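Local coordinates for protein predicted transcriptional regulator (Clostridium thermocellum, PDB 1XMA) that probably acts as a dimeric DNA-binding transcriptional regulator of the PadR-like family, at residues C122-W125 and E126-K130. Numbering follows the deposited sequence.
Sequences CEEW and ELTKK
Lys129 lays its aliphatic chain over one face of the Trp125 indole, an i to i+4 CH-pi contact within the long C-terminal helix 112-135. Lys129 CG lies 3.6 Å from the centroid of the Trp125 six-membered ring, only 13° off its normal. The chain then runs on toward the pyrrole side, bringing Lys129 CE to 3.5 Å from Trp125 NE1. The indole reaches this place because its CG is anti to the backbone N, while the bend at chi3 (-62°) carries the lysine CE from above the six-membered ring to NE1. Lys129 NZ makes a salt bridge to Glu126 OE2 whose hydrogen bond is weak, at 3.5 Å, but both it and Trp125 NE1 donate to Asn133 OD1 of the second subunit, whose Ile132 also packs on the indole. Tyr41 of helix 35-52 meets Trp125 edge-to-face, so the ring joins both helices and the dimer partner, consistent with the dimerisation role of the C-terminal helix in PadR-like winged-helix regulators. Lys129 N donates to Trp125 O at 2.9 Å. The carbonyl of Glu124 is gripped twice: Glu124 O accepts from Thr128 N and, from 42° above the carbonyl plane, from Thr128 OG1 at 2.8 Å.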
ATOM      1  N   CYS B 122      -0.234  -1.700  12.666  1.00 29.01           N
ATOM      2  CA  CYS B 122       0.254  -3.074  12.523  1.00 31.02           C
ATOM      3  C   CYS B 122      -0.911  -4.045  12.189  1.00 33.03           C
ATOM      4  O   CYS B 122      -0.857  -4.782  11.209  1.00 33.97           O
ATOM      5  CB  CYS B 122       1.031  -3.513  13.780  1.00 28.31           C
ATOM      6  SG  CYS B 122       1.821  -5.167  13.667  1.00 34.14           S
ATOM      7  N   GLU B 123      -1.971  -4.001  12.985  1.00 34.93           N
ATOM      8  CA  GLU B 123      -3.164  -4.784  12.707  1.00 36.51           C
ATOM      9  C   GLU B 123      -3.746  -4.484  11.332  1.00 34.80           C
ATOM     10  O   GLU B 123      -4.152  -5.388  10.616  1.00 36.51           O
ATOM     11  CB  GLU B 123      -4.197  -4.594  13.813  1.00 40.95           C
ATOM     12  CG  GLU B 123      -3.888  -5.450  15.049  1.00 47.15           C
ATOM     13  CD  GLU B 123      -4.442  -4.866  16.346  1.00 51.89           C
ATOM     14  OE1 GLU B 123      -5.407  -4.052  16.283  1.00 52.70           O
ATOM     15  OE2 GLU B 123      -3.905  -5.229  17.432  1.00 53.82           O
ATOM     16  N   GLU B 124      -3.750  -3.215  10.956  1.00 32.58           N
ATOM     17  CA  GLU B 124      -4.202  -2.805   9.648  1.00 31.76           C
ATOM     18  C   GLU B 124      -3.362  -3.427   8.519  1.00 32.31           C
ATOM     19  O   GLU B 124      -3.915  -3.858   7.499  1.00 32.45           O
ATOM     20  CB  GLU B 124      -4.183  -1.278   9.542  1.00 34.71           C
ATOM     21  CG  GLU B 124      -4.818  -0.753   8.286  1.00 37.02           C
ATOM     22  CD  GLU B 124      -4.804   0.749   8.197  1.00 41.61           C
ATOM     23  OE1 GLU B 124      -4.683   1.253   7.051  1.00 42.93           O
ATOM     24  OE2 GLU B 124      -4.931   1.427   9.257  1.00 41.23           O
ATOM     25  N   TRP B 125      -2.036  -3.450   8.712  1.00 27.92           N
ATOM     26  CA  TRP B 125      -1.081  -4.020   7.753  1.00 24.79           C
ATOM     27  C   TRP B 125      -1.300  -5.512   7.566  1.00 25.10           C
ATOM     28  O   TRP B 125      -1.156  -6.033   6.461  1.00 23.65           O
ATOM     29  CB  TRP B 125       0.364  -3.740   8.212  1.00 21.14           C
ATOM     30  CG  TRP B 125       1.458  -4.451   7.408  1.00 20.59           C
ATOM     31  CD1 TRP B 125       2.456  -5.233   7.916  1.00 20.58           C
ATOM     32  CD2 TRP B 125       1.654  -4.430   5.977  1.00 16.60           C
ATOM     33  NE1 TRP B 125       3.259  -5.696   6.907  1.00 19.38           N
ATOM     34  CE2 TRP B 125       2.793  -5.222   5.705  1.00 17.95           C
ATOM     35  CE3 TRP B 125       0.970  -3.829   4.903  1.00 19.56           C
ATOM     36  CZ2 TRP B 125       3.287  -5.428   4.390  1.00 18.60           C
ATOM     37  CZ3 TRP B 125       1.461  -4.036   3.577  1.00 19.76           C
ATOM     38  CH2 TRP B 125       2.611  -4.823   3.344  1.00 18.07           C
ATOM     39  N   GLU B 126      -1.644  -6.191   8.655  1.00 28.26           N
ATOM     40  CA  GLU B 126      -1.928  -7.618   8.629  1.00 32.15           C
ATOM     41  C   GLU B 126      -3.188  -7.920   7.776  1.00 33.26           C
ATOM     42  O   GLU B 126      -3.163  -8.786   6.886  1.00 34.65           O
ATOM     43  CB  GLU B 126      -2.098  -8.117  10.065  1.00 36.05           C
ATOM     44  CG  GLU B 126      -1.486  -9.472  10.345  1.00 39.48           C
ATOM     45  CD  GLU B 126      -0.024  -9.591   9.924  1.00 38.62           C
ATOM     46  OE1 GLU B 126       0.774  -8.645  10.131  1.00 38.24           O
ATOM     47  OE2 GLU B 126       0.320 -10.659   9.381  1.00 41.10           O
ATOM     48  N   LEU B 127      -4.266  -7.179   8.037  1.00 32.92           N
ATOM     49  CA  LEU B 127      -5.476  -7.209   7.193  1.00 33.55           C
ATOM     50  C   LEU B 127      -5.249  -6.809   5.734  1.00 26.41           C
ATOM     51  O   LEU B 127      -5.732  -7.472   4.838  1.00 28.77           O
ATOM     52  CB  LEU B 127      -6.601  -6.368   7.815  1.00 36.07           C
ATOM     53  CG  LEU B 127      -7.490  -7.054   8.880  1.00 43.74           C
ATOM     54  CD1 LEU B 127      -8.032  -8.425   8.422  1.00 42.57           C
ATOM     55  CD2 LEU B 127      -6.775  -7.180  10.245  1.00 46.27           C
ATOM     56  N   THR B 128      -4.528  -5.722   5.509  1.00 24.49           N
ATOM     57  CA  THR B 128      -4.125  -5.324   4.160  1.00 25.03           C
ATOM     58  C   THR B 128      -3.386  -6.456   3.423  1.00 23.83           C
ATOM     59  O   THR B 128      -3.778  -6.829   2.316  1.00 25.43           O
ATOM     60  CB  THR B 128      -3.253  -4.073   4.191  1.00 26.09           C
ATOM     61  OG1 THR B 128      -3.952  -3.038   4.867  1.00 26.59           O
ATOM     62  CG2 THR B 128      -2.886  -3.598   2.759  1.00 26.32           C
ATOM     63  N   LYS B 129      -2.336  -6.997   4.038  1.00 23.49           N
ATOM     64  CA  LYS B 129      -1.663  -8.189   3.503  1.00 28.32           C
ATOM     65  C   LYS B 129      -2.613  -9.358   3.177  1.00 28.26           C
ATOM     66  O   LYS B 129      -2.567  -9.903   2.085  1.00 30.76           O
ATOM     67  CB  LYS B 129      -0.573  -8.674   4.454  1.00 30.09           C
ATOM     68  CG  LYS B 129       0.760  -7.934   4.317  1.00 29.45           C
ATOM     69  CD  LYS B 129       1.880  -8.684   5.037  1.00 25.43           C
ATOM     70  CE  LYS B 129       1.601  -8.776   6.526  1.00 25.98           C
ATOM     71  NZ  LYS B 129       2.724  -9.367   7.262  1.00 26.48           N
ATOM     72  N   LYS B 130      -3.457  -9.737   4.128  1.00 28.90           N
ATOM     73  CA  LYS B 130      -4.419 -10.822   3.923  1.00 29.97           C
ATOM     74  C   LYS B 130      -5.294 -10.599   2.689  1.00 28.58           C
ATOM     75  O   LYS B 130      -5.503 -11.517   1.898  1.00 30.02           O
ATOM     76  CB  LYS B 130      -5.293 -11.007   5.167  1.00 31.60           C
ATOM     77  CG  LYS B 130      -5.890 -12.398   5.320  1.00 33.41           C
ATOM     78  CD  LYS B 130      -6.736 -12.490   6.600  1.00 34.77           C
TER